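Local coordinates for KLLA0E08119p (Kluyveromyces lactis, PDB 3VA7), which probably carboxylates urea in a biotin- and ATP-dependent reaction, this chain being the urea carboxylase part of a longer bifunctional urea-degrading protein, at residues Asn920-Ser925 and Glu1104-His1109; Val1000-Arg1005 and Lys1110-Trp1115; Lys926-Pro931 and Ile1100-Ser1105. One frame throughout, in Å; residues are numbered along the deposited sequence.

Interaction 1: Asn920-Ser925 and Glu1104-His1109; sequences NWNVKS and ESIFDH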
loop_
_atom_site.group_PDB
_atom_site.type_symbol
_atom_site.label_atom_id
_atom_site.label_comp_id
_atom_site.label_asym_id
_atom_site.label_seq_id
_atom_site.Cartn_x
_atom_site.Cartn_y
_atom_site.Cartn_z
ATOM N N ASN A 920 25.564 -17.294 29.760
ATOM C CA ASN A 920 24.328 -16.968 30.499
ATOM C C ASN A 920 23.536 -15.748 30.100
ATOM O O ASN A 920 22.745 -15.241 30.921
ATOM C CB ASN A 920 24.572 -16.912 32.019
ATOM C CG ASN A 920 25.204 -18.198 32.567
ATOM O OD1 ASN A 920 25.535 -19.134 31.818
ATOM N ND2 ASN A 920 25.412 -18.223 33.864
ATOM N N TRP A 921 23.706 -15.290 28.857
ATOM C CA TRP A 921 23.086 -14.033 28.398
ATOM C C TRP A 921 21.542 -14.041 28.414
ATOM O O TRP A 921 20.924 -15.109 28.406
ATOM C CB TRP A 921 23.612 -13.671 27.017
ATOM C CG TRP A 921 23.459 -14.749 25.954
ATOM C CD1 TRP A 921 24.379 -15.727 25.616
ATOM C CD2 TRP A 921 22.351 -14.925 25.054
ATOM N NE1 TRP A 921 23.897 -16.494 24.586
ATOM C CE2 TRP A 921 22.658 -16.030 24.221
ATOM C CE3 TRP A 921 21.124 -14.275 24.892
ATOM C CZ2 TRP A 921 21.779 -16.502 23.242
ATOM C CZ3 TRP A 921 20.238 -14.738 23.905
ATOM C CH2 TRP A 921 20.586 -15.838 23.086
ATOM N N ASN A 922 20.924 -12.867 28.448
ATOM C CA ASN A 922 19.496 -12.763 28.199
ATOM C C ASN A 922 19.111 -11.606 27.281
ATOM O O ASN A 922 19.912 -10.738 27.039
ATOM C CB ASN A 922 18.702 -12.715 29.496
ATOM C CG ASN A 922 19.168 -11.630 30.429
ATOM O OD1 ASN A 922 20.011 -11.886 31.277
ATOM N ND2 ASN A 922 18.631 -10.414 30.283
ATOM N N VAL A 923 17.897 -11.630 26.730
ATOM C CA VAL A 923 17.408 -10.597 25.794
ATOM C C VAL A 923 15.919 -10.419 25.993
ATOM O O VAL A 923 15.226 -11.348 26.360
ATOM C CB VAL A 923 17.605 -10.989 24.292
ATOM C CG1 VAL A 923 18.925 -10.684 23.825
ATOM C CG2 VAL A 923 17.330 -12.458 24.065
ATOM N N LYS A 924 15.423 -9.228 25.750
ATOM C CA LYS A 924 13.989 -8.997 25.713
ATOM C C LYS A 924 13.475 -9.845 24.556
ATOM O O LYS A 924 14.106 -9.914 23.479
ATOM C CB LYS A 924 13.688 -7.515 25.466
ATOM C CG LYS A 924 14.150 -6.521 26.582
ATOM C CD LYS A 924 12.955 -5.736 27.263
ATOM C CE LYS A 924 12.642 -4.367 26.552
ATOM N NZ LYS A 924 11.263 -3.803 26.888
ATOM N N SER A 925 12.369 -10.539 24.782
ATOM C CA SER A 925 11.779 -11.365 23.733
ATOM C C SER A 925 10.261 -11.292 23.754
ATOM O O SER A 925 9.649 -11.704 24.752
ATOM C CB SER A 925 12.216 -12.806 23.930
ATOM O OG SER A 925 11.733 -13.616 22.884
ATOM N N GLU A 1104 5.162 -9.401 26.255
ATOM C CA GLU A 1104 6.574 -9.062 26.483
ATOM C C GLU A 1104 7.191 -10.034 27.461
ATOM O O GLU A 1104 6.682 -10.201 28.555
ATOM C CB GLU A 1104 6.702 -7.673 27.066
ATOM C CG GLU A 1104 7.635 -6.777 26.271
ATOM C CD GLU A 1104 7.168 -5.312 26.336
ATOM O OE1 GLU A 1104 6.742 -4.877 27.445
ATOM O OE2 GLU A 1104 7.200 -4.599 25.292
ATOM N N SER A 1105 8.280 -10.681 27.098
ATOM C CA SER A 1105 9.045 -11.312 28.136
ATOM C C SER A 1105 10.568 -11.297 27.885
ATOM O O SER A 1105 11.049 -10.380 27.225
ATOM C CB SER A 1105 8.469 -12.680 28.494
ATOM O OG SER A 1105 8.835 -13.629 27.525
ATOM N N ILE A 1106 11.300 -12.266 28.453
ATOM C CA ILE A 1106 12.751 -12.287 28.462
ATOM C C ILE A 1106 13.216 -13.728 28.100
ATOM O O ILE A 1106 12.850 -14.673 28.771
ATOM C CB ILE A 1106 13.355 -11.916 29.910
ATOM C CG1 ILE A 1106 13.087 -10.471 30.370
ATOM C CG2 ILE A 1106 14.863 -12.127 29.961
ATOM C CD1 ILE A 1106 11.756 -10.269 31.179
ATOM N N PHE A 1107 14.036 -13.905 27.071
ATOM C CA PHE A 1107 14.658 -15.195 26.830
ATOM C C PHE A 1107 16.015 -15.327 27.524
ATOM O O PHE A 1107 16.944 -14.512 27.317
ATOM C CB PHE A 1107 14.844 -15.399 25.354
ATOM C CG PHE A 1107 15.556 -16.649 25.013
ATOM C CD1 PHE A 1107 14.836 -17.847 24.843
ATOM C CD2 PHE A 1107 16.961 -16.652 24.844
ATOM C CE1 PHE A 1107 15.507 -19.034 24.495
ATOM C CE2 PHE A 1107 17.649 -17.841 24.494
ATOM C CZ PHE A 1107 16.911 -19.043 24.322
ATOM N N ASP A 1108 16.166 -16.381 28.304
ATOM C CA ASP A 1108 17.313 -16.495 29.168
ATOM C C ASP A 1108 18.195 -17.622 28.725
ATOM O O ASP A 1108 17.810 -18.765 28.790
ATOM C CB ASP A 1108 16.804 -16.737 30.586
ATOM C CG ASP A 1108 17.900 -16.636 31.628
ATOM O OD1 ASP A 1108 18.975 -17.259 31.446
ATOM O OD2 ASP A 1108 17.672 -15.911 32.627
ATOM N N HIS A 1109 19.394 -17.359 28.271
ATOM C CA HIS A 1109 20.121 -18.495 27.702
ATOM C C HIS A 1109 20.517 -19.502 28.782
ATOM O O HIS A 1109 20.744 -20.677 28.488
ATOM C CB HIS A 1109 21.336 -18.037 26.914
ATOM C CG HIS A 1109 21.873 -19.072 25.986
ATOM N ND1 HIS A 1109 21.120 -19.613 24.962
ATOM C CD2 HIS A 1109 23.089 -19.663 25.908
ATOM C CE1 HIS A 1109 21.850 -20.491 24.290
ATOM N NE2 HIS A 1109 23.050 -20.536 24.838
#

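Interaction 2: Val1000-Arg1005 and Lys1110-Trp1115; sequences VPLDPR and KEYLAW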
loop_
_atom_site.group_PDB
_atom_site.type_symbol
_atom_site.label_atom_id
_atom_site.label_comp_id
_atom_site.label_asym_id
_atom_site.label_seq_id
_atom_site.Cartn_x
_atom_site.Cartn_y
_atom_site.Cartn_z
ATOM N N VAL A 1000 13.694 -20.418 13.919
ATOM C CA VAL A 1000 14.242 -21.762 14.101
ATOM C C VAL A 1000 13.661 -22.392 15.353
ATOM O O VAL A 1000 13.509 -21.720 16.375
ATOM C CB VAL A 1000 15.763 -21.742 14.238
ATOM C CG1 VAL A 1000 16.204 -21.031 15.507
ATOM C CG2 VAL A 1000 16.317 -23.152 14.169
ATOM N N PRO A 1001 13.269 -23.668 15.275
ATOM C CA PRO A 1001 12.627 -24.137 16.487
ATOM C C PRO A 1001 13.635 -24.146 17.646
ATOM O O PRO A 1001 14.828 -24.395 17.434
ATOM C CB PRO A 1001 12.172 -25.552 16.103
ATOM C CG PRO A 1001 12.099 -25.538 14.657
ATOM C CD PRO A 1001 13.203 -24.661 14.191
ATOM N N LEU A 1002 13.166 -23.820 18.847
ATOM C CA LEU A 1002 14.018 -23.761 20.040
ATOM C C LEU A 1002 14.308 -25.170 20.510
ATOM O O LEU A 1002 15.347 -25.424 21.111
ATOM C CB LEU A 1002 13.376 -22.908 21.146
ATOM C CG LEU A 1002 13.531 -21.389 20.872
ATOM C CD1 LEU A 1002 12.624 -20.535 21.734
ATOM C CD2 LEU A 1002 14.999 -20.950 21.033
ATOM N N ASP A 1003 13.413 -26.097 20.147
ATOM C CA ASP A 1003 13.609 -27.520 20.398
ATOM C C ASP A 1003 14.382 -28.156 19.242
ATOM O O ASP A 1003 13.894 -28.166 18.128
ATOM C CB ASP A 1003 12.248 -28.205 20.617
ATOM C CG ASP A 1003 12.370 -29.621 21.218
ATOM O OD1 ASP A 1003 11.403 -30.010 21.948
ATOM O OD2 ASP A 1003 13.390 -30.343 20.965
ATOM N N PRO A 1004 15.595 -28.678 19.499
ATOM C CA PRO A 1004 16.389 -29.261 18.409
ATOM C C PRO A 1004 15.739 -30.456 17.717
ATOM O O PRO A 1004 16.056 -30.732 16.529
ATOM C CB PRO A 1004 17.696 -29.667 19.108
ATOM C CG PRO A 1004 17.806 -28.653 20.217
ATOM C CD PRO A 1004 16.389 -28.619 20.743
ATOM N N ARG A 1005 14.857 -31.148 18.435
ATOM C CA ARG A 1005 14.063 -32.261 17.860
ATOM C C ARG A 1005 12.955 -31.714 16.961
ATOM O O ARG A 1005 12.098 -32.484 16.512
ATOM C CB ARG A 1005 13.406 -33.113 18.990
ATOM C CG ARG A 1005 14.392 -33.523 20.079
ATOM C CD ARG A 1005 13.750 -33.969 21.385
ATOM N NE ARG A 1005 13.216 -32.891 22.228
ATOM C CZ ARG A 1005 12.784 -33.083 23.487
ATOM N NH1 ARG A 1005 12.840 -34.310 24.042
ATOM N NH2 ARG A 1005 12.288 -32.075 24.204
ATOM N N LYS A 1110 20.635 -19.014 30.026
ATOM C CA LYS A 1110 21.019 -19.846 31.154
ATOM C C LYS A 1110 19.880 -20.825 31.379
ATOM O O LYS A 1110 20.124 -22.005 31.578
ATOM C CB LYS A 1110 21.278 -19.017 32.423
ATOM C CG LYS A 1110 21.556 -19.815 33.738
ATOM C CD LYS A 1110 21.329 -18.931 34.987
ATOM C CE LYS A 1110 21.821 -19.560 36.346
ATOM N NZ LYS A 1110 23.270 -19.946 36.356
ATOM N N GLU A 1111 18.647 -20.354 31.327
ATOM C CA GLU A 1111 17.522 -21.242 31.560
ATOM C C GLU A 1111 17.371 -22.256 30.440
ATOM O O GLU A 1111 17.205 -23.462 30.689
ATOM C CB GLU A 1111 16.260 -20.444 31.677
ATOM C CG GLU A 1111 15.078 -21.248 32.025
ATOM C CD GLU A 1111 14.092 -20.370 32.750
ATOM O OE1 GLU A 1111 14.518 -19.235 33.133
ATOM O OE2 GLU A 1111 12.919 -20.800 32.945
ATOM N N TYR A 1112 17.464 -21.749 29.210
ATOM C CA TYR A 1112 17.479 -22.568 28.009
ATOM C C TYR A 1112 18.520 -23.644 28.026
ATOM O O TYR A 1112 18.201 -24.760 27.697
ATOM C CB TYR A 1112 17.627 -21.697 26.772
ATOM C CG TYR A 1112 17.678 -22.447 25.451
ATOM C CD1 TYR A 1112 16.496 -22.921 24.831
ATOM C CD2 TYR A 1112 18.896 -22.650 24.805
ATOM C CE1 TYR A 1112 16.555 -23.596 23.602
ATOM C CE2 TYR A 1112 18.966 -23.312 23.630
ATOM C CZ TYR A 1112 17.790 -23.776 23.003
ATOM O OH TYR A 1112 17.880 -24.432 21.792
ATOM N N LEU A 1113 19.755 -23.323 28.376
ATOM C CA LEU A 1113 20.834 -24.345 28.421
ATOM C C LEU A 1113 20.550 -25.417 29.453
ATOM O O LEU A 1113 21.055 -26.512 29.329
ATOM C CB LEU A 1113 22.198 -23.739 28.756
ATOM C CG LEU A 1113 22.985 -23.079 27.627
ATOM C CD1 LEU A 1113 24.231 -22.485 28.284
ATOM C CD2 LEU A 1113 23.354 -24.053 26.472
ATOM N N ALA A 1114 19.741 -25.077 30.461
ATOM C CA ALA A 1114 19.344 -26.000 31.508
ATOM C C ALA A 1114 18.232 -26.908 30.984
ATOM O O ALA A 1114 18.148 -28.105 31.338
ATOM C CB ALA A 1114 18.874 -25.252 32.755
ATOM N N TRP A 1115 17.374 -26.343 30.148
ATOM C CA TRP A 1115 16.371 -27.131 29.473
ATOM C C TRP A 1115 17.015 -28.133 28.516
ATOM O O TRP A 1115 16.548 -29.262 28.422
ATOM C CB TRP A 1115 15.420 -26.218 28.755
ATOM C CG TRP A 1115 14.328 -26.922 28.135
ATOM C CD1 TRP A 1115 13.136 -27.269 28.704
ATOM C CD2 TRP A 1115 14.285 -27.370 26.792
ATOM N NE1 TRP A 1115 12.339 -27.912 27.781
ATOM C CE2 TRP A 1115 13.024 -27.992 26.596
ATOM C CE3 TRP A 1115 15.187 -27.303 25.721
ATOM C CZ2 TRP A 1115 12.637 -28.546 25.357
ATOM C CZ3 TRP A 1115 14.805 -27.850 24.484
ATOM C CH2 TRP A 1115 13.533 -28.466 24.317
#

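Interaction 3: Lys926-Pro931 and Ile1100-Ser1105; sequences KIFKLP and IDVEES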
loop_
_atom_site.group_PDB
_atom_site.type_symbol
_atom_site.label_atom_id
_atom_site.label_comp_id
_atom_site.label_asym_id
_atom_site.label_seq_id
_atom_site.Cartn_x
_atom_site.Cartn_y
_atom_site.Cartn_z
ATOM N N LYS A 926 9.670 -10.769 22.688
ATOM C CA LYS A 926 8.188 -10.819 22.503
ATOM C C LYS A 926 7.689 -12.184 21.969
ATOM O O LYS A 926 8.242 -12.729 21.014
ATOM C CB LYS A 926 7.639 -9.667 21.627
ATOM C CG LYS A 926 7.857 -8.267 22.202
ATOM C CD LYS A 926 7.109 -7.165 21.445
ATOM C CE LYS A 926 7.814 -5.785 21.607
ATOM N NZ LYS A 926 8.995 -5.561 20.621
ATOM N N ILE A 927 6.672 -12.729 22.628
ATOM C CA ILE A 927 6.069 -14.057 22.298
ATOM C C ILE A 927 4.748 -13.850 21.597
ATOM O O ILE A 927 3.797 -13.339 22.186
ATOM C CB ILE A 927 5.785 -14.943 23.579
ATOM C CG1 ILE A 927 7.052 -15.111 24.417
ATOM C CG2 ILE A 927 5.245 -16.306 23.198
ATOM C CD1 ILE A 927 6.735 -15.434 25.839
ATOM N N PHE A 928 4.727 -14.235 20.333
ATOM C CA PHE A 928 3.554 -14.116 19.491
ATOM C C PHE A 928 2.872 -15.483 19.377
ATOM O O PHE A 928 3.526 -16.483 19.012
ATOM C CB PHE A 928 3.977 -13.637 18.081
ATOM C CG PHE A 928 4.302 -12.147 17.994
ATOM C CD1 PHE A 928 5.498 -11.654 18.491
ATOM C CD2 PHE A 928 3.386 -11.247 17.447
ATOM C CE1 PHE A 928 5.812 -10.248 18.441
ATOM C CE2 PHE A 928 3.685 -9.850 17.397
ATOM C CZ PHE A 928 4.921 -9.362 17.885
ATOM N N LYS A 929 1.567 -15.524 19.656
ATOM C CA LYS A 929 0.766 -16.706 19.361
ATOM C C LYS A 929 -0.178 -16.446 18.191
ATOM O O LYS A 929 -1.132 -15.620 18.284
ATOM C CB LYS A 929 -0.005 -17.136 20.612
ATOM C CG LYS A 929 0.866 -18.028 21.496
ATOM C CD LYS A 929 0.439 -18.004 22.921
ATOM C CE LYS A 929 1.452 -18.826 23.733
ATOM N NZ LYS A 929 1.068 -18.742 25.173
ATOM N N LEU A 930 0.081 -17.139 17.087
ATOM C CA LEU A 930 -0.537 -16.773 15.829
ATOM C C LEU A 930 -1.367 -17.916 15.229
ATOM O O LEU A 930 -0.873 -19.062 15.138
ATOM C CB LEU A 930 0.580 -16.364 14.845
ATOM C CG LEU A 930 1.442 -15.112 15.148
ATOM C CD1 LEU A 930 2.329 -14.819 13.994
ATOM C CD2 LEU A 930 0.544 -13.896 15.414
ATOM N N PRO A 931 -2.607 -17.622 14.782
ATOM C CA PRO A 931 -3.463 -18.663 14.229
ATOM C C PRO A 931 -2.922 -19.152 12.908
ATOM O O PRO A 931 -2.529 -18.348 12.083
ATOM C CB PRO A 931 -4.783 -17.932 13.963
ATOM C CG PRO A 931 -4.395 -16.515 13.833
ATOM C CD PRO A 931 -3.224 -16.289 14.670
ATOM N N ILE A 1100 -4.058 -9.515 18.424
ATOM C CA ILE A 1100 -2.875 -10.336 18.411
ATOM C C ILE A 1100 -2.387 -10.686 19.802
ATOM O O ILE A 1100 -2.245 -9.819 20.640
ATOM C CB ILE A 1100 -1.744 -9.671 17.639
ATOM C CG1 ILE A 1100 -2.304 -9.173 16.312
ATOM C CG2 ILE A 1100 -0.563 -10.680 17.480
ATOM C CD1 ILE A 1100 -1.354 -9.176 15.247
ATOM N N ASP A 1101 -2.098 -11.963 20.018
ATOM C CA ASP A 1101 -1.724 -12.410 21.316
ATOM C C ASP A 1101 -0.240 -12.245 21.415
ATOM O O ASP A 1101 0.529 -13.084 20.919
ATOM C CB ASP A 1101 -2.212 -13.867 21.569
ATOM C CG ASP A 1101 -1.724 -14.468 22.937
ATOM O OD1 ASP A 1101 -2.330 -15.467 23.388
ATOM O OD2 ASP A 1101 -0.734 -13.997 23.559
ATOM N N VAL A 1102 0.163 -11.166 22.066
ATOM C CA VAL A 1102 1.568 -10.851 22.289
ATOM C C VAL A 1102 1.844 -10.562 23.734
ATOM O O VAL A 1102 1.189 -9.711 24.325
ATOM C CB VAL A 1102 2.017 -9.494 21.599
ATOM C CG1 VAL A 1102 3.423 -9.630 21.118
ATOM C CG2 VAL A 1102 1.086 -9.055 20.487
ATOM N N GLU A 1103 2.884 -11.188 24.258
ATOM C CA GLU A 1103 3.383 -10.916 25.599
ATOM C C GLU A 1103 4.843 -10.514 25.611
ATOM O O GLU A 1103 5.683 -11.232 25.091
ATOM C CB GLU A 1103 3.207 -12.155 26.508
ATOM C CG GLU A 1103 1.742 -12.483 26.791
ATOM C CD GLU A 1103 0.975 -11.299 27.428
ATOM O OE1 GLU A 1103 1.588 -10.588 28.270
ATOM O OE2 GLU A 1103 -0.221 -11.084 27.101
ATOM N N GLU A 1104 5.162 -9.401 26.255
ATOM C CA GLU A 1104 6.574 -9.062 26.483
ATOM C C GLU A 1104 7.191 -10.034 27.461
ATOM O O GLU A 1104 6.682 -10.201 28.555
ATOM C CB GLU A 1104 6.702 -7.673 27.066
ATOM C CG GLU A 1104 7.635 -6.777 26.271
ATOM C CD GLU A 1104 7.168 -5.312 26.336
ATOM O OE1 GLU A 1104 6.742 -4.877 27.445
ATOM O OE2 GLU A 1104 7.200 -4.599 25.292
ATOM N N SER A 1105 8.280 -10.681 27.098
ATOM C CA SER A 1105 9.045 -11.312 28.136
ATOM C C SER A 1105 10.568 -11.297 27.885
ATOM O O SER A 1105 11.049 -10.380 27.225
ATOM C CB SER A 1105 8.469 -12.680 28.494
ATOM O OG SER A 1105 8.835 -13.629 27.525
HETATM O O HOH W 1 -3.049 -13.729 17.921
#

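Interaction 1: Asn920-Ser925 and Glu1104-His1109
E1104 opens this antiparallel strand pair of the carboxyltransferase domain, its carboxylate atom OE2 lying 4.4 Å from K924 NZ, too far for a salt bridge. S1105 then pairs with S925 through two backbone bonds, S925 N to S1105 O at 2.8 Å and S1105 N back to S925 O; its OG adds a weak bond to S925 O. On the opposite face of the sheet, I1106 lays CG2 alongside N922 CB. F1107 exchanges two backbone hydrogen bonds with V923, and with CG anti to the backbone N (chi1 176°) its ring lies beside the indole, CE2 3.8 Å from W921 CH2. The two rings are oblique, their planes 43° apart. D1108 sits opposite N922 and caps the following helix, its OD1 accepting from E1111 N. Just past the ladder, H1109 N gives a 2.7 Å bond to W921 O, while its ring makes an offset stack on the five-membered ring of W921 (centroids 4.4 Å apart), with CB also over that ring. An alanine in place of W921 would probably leave the H1109 ring without its stacking partner and open a gap beside F1107. Helix 859-875 lies against this aromatic cluster, N860 OD1 accepting from W921 NE1 and Y863 stacking on the indole, whereas S925 and F1107 touch Q1075 of strand 1075-1081.

Interaction 2: Val1000-Arg1005 and Lys1110-Trp1115
Y1112 and W1115, three residues apart on helix 1109-1117, reach across to an Asx turn at D1003-R1005 and to L1002 just before it, where strand 997-1001 has ended. The close-packed part is around Y1112. Its hydroxyl gives a hydrogen bond of 2.8 Å to O of the buried L1002, lying in the carbonyl plane on a lone pair. L1002 O lies at the ring edge, while the leucine side chain crosses the ring obliquely, CD2 4.0 Å from Y1112 CE1. The ring of F1107 meets that of Y1112 as well.

W1115 makes the looser part, through van der Waals contacts with the partly exposed D1003 and R1005. With CG anti to the backbone N (chi1 -176°) the indole reaches the turn with its six-membered edge: CH2 comes 3.5 Å from D1003 CG, the carboxylate plane standing 86° from the ring, and CZ3 lies near P1004 CD. R1005 NH2, which bonds D1003 OD1, lies 3.7 Å from W1115 CZ2, guanidinium and ring planes 74° apart, while NH1 bonds S1122 OG. R1005 thus holds the D1003 carboxylate side-on and fixes its rotation, NE using the syn lone pair of OD2 at 2.8 Å. That same OD2 also accepts from R1005 N at 3.0 Å, which closes the turn.

Interaction 3: Lys926-Pro931 and Ile1100-Ser1105
F928 and V1102 form the apolar centre of this antiparallel ladder, a non-hydrogen-bonded pair on strands that run at 162° to each other in a mixed sheet of the carboxyltransferase domain. V1102 CG1 stands over the middle of the phenyl face, 3.6 Å from F928 CZ and close to the ring normal, a CH-pi contact. The F928 ring is brought there by a first torsion of -77°, CG anti to the carbonyl carbon, which lays the side chain alongside that of V1102. Next to it I1100 CG2 fills the angle between two partners, 4.0 Å from F928 CD2 and equally far from L930 CD2.

Outward from this core the backbone takes over. I927 and E1103 make the hydrogen-bonded pair, I927 N giving to E1103 O at 3.0 Å and E1103 N returning to I927 O. On the face of these two, I927 CD1 packs against the S1105 hydroxyl. On the F928 face, K926 runs beside E1104, with CE 3.9 Å from E1104 OE2, though the charged ends do not meet. On the I927 face, K929 lies along D1101 through its CB and CD, also without a salt bridge. Beyond F928 on its other flank, strand 1075-1081 pairs in parallel, its Q1075 and E1077 bonding to the F928 backbone. K929 N gives to D1101 O at 2.9 Å, and a water links K929 O, to which it donates at 2.7 Å, with D1101 N, from which it accepts.

Overall arrangement
Interactions 1 and 3 are successive lengths of one ladder between strands 922-934 and 1101-1108, sharing E1104 and S1105, with centres about 15 Å apart. Interaction 2 continues from the end of that ladder: helix 1109-1117 follows strand 1101-1108 directly, and its contact centre lies about 12 Å from that of interaction 1. The two touch where F1107 CE1 packs 4.0 Å from L1002 CD2. Interactions 2 and 3 do not touch, their nearest atoms being about 8 Å apart. Strand 997-1001, which leads into L1002, pairs with strand 1031-1034; interactions 1 and 3 lie in, and interaction 2 reaches, the sheet whose strand 1031-1034 contributes C1033 to the urea pocket.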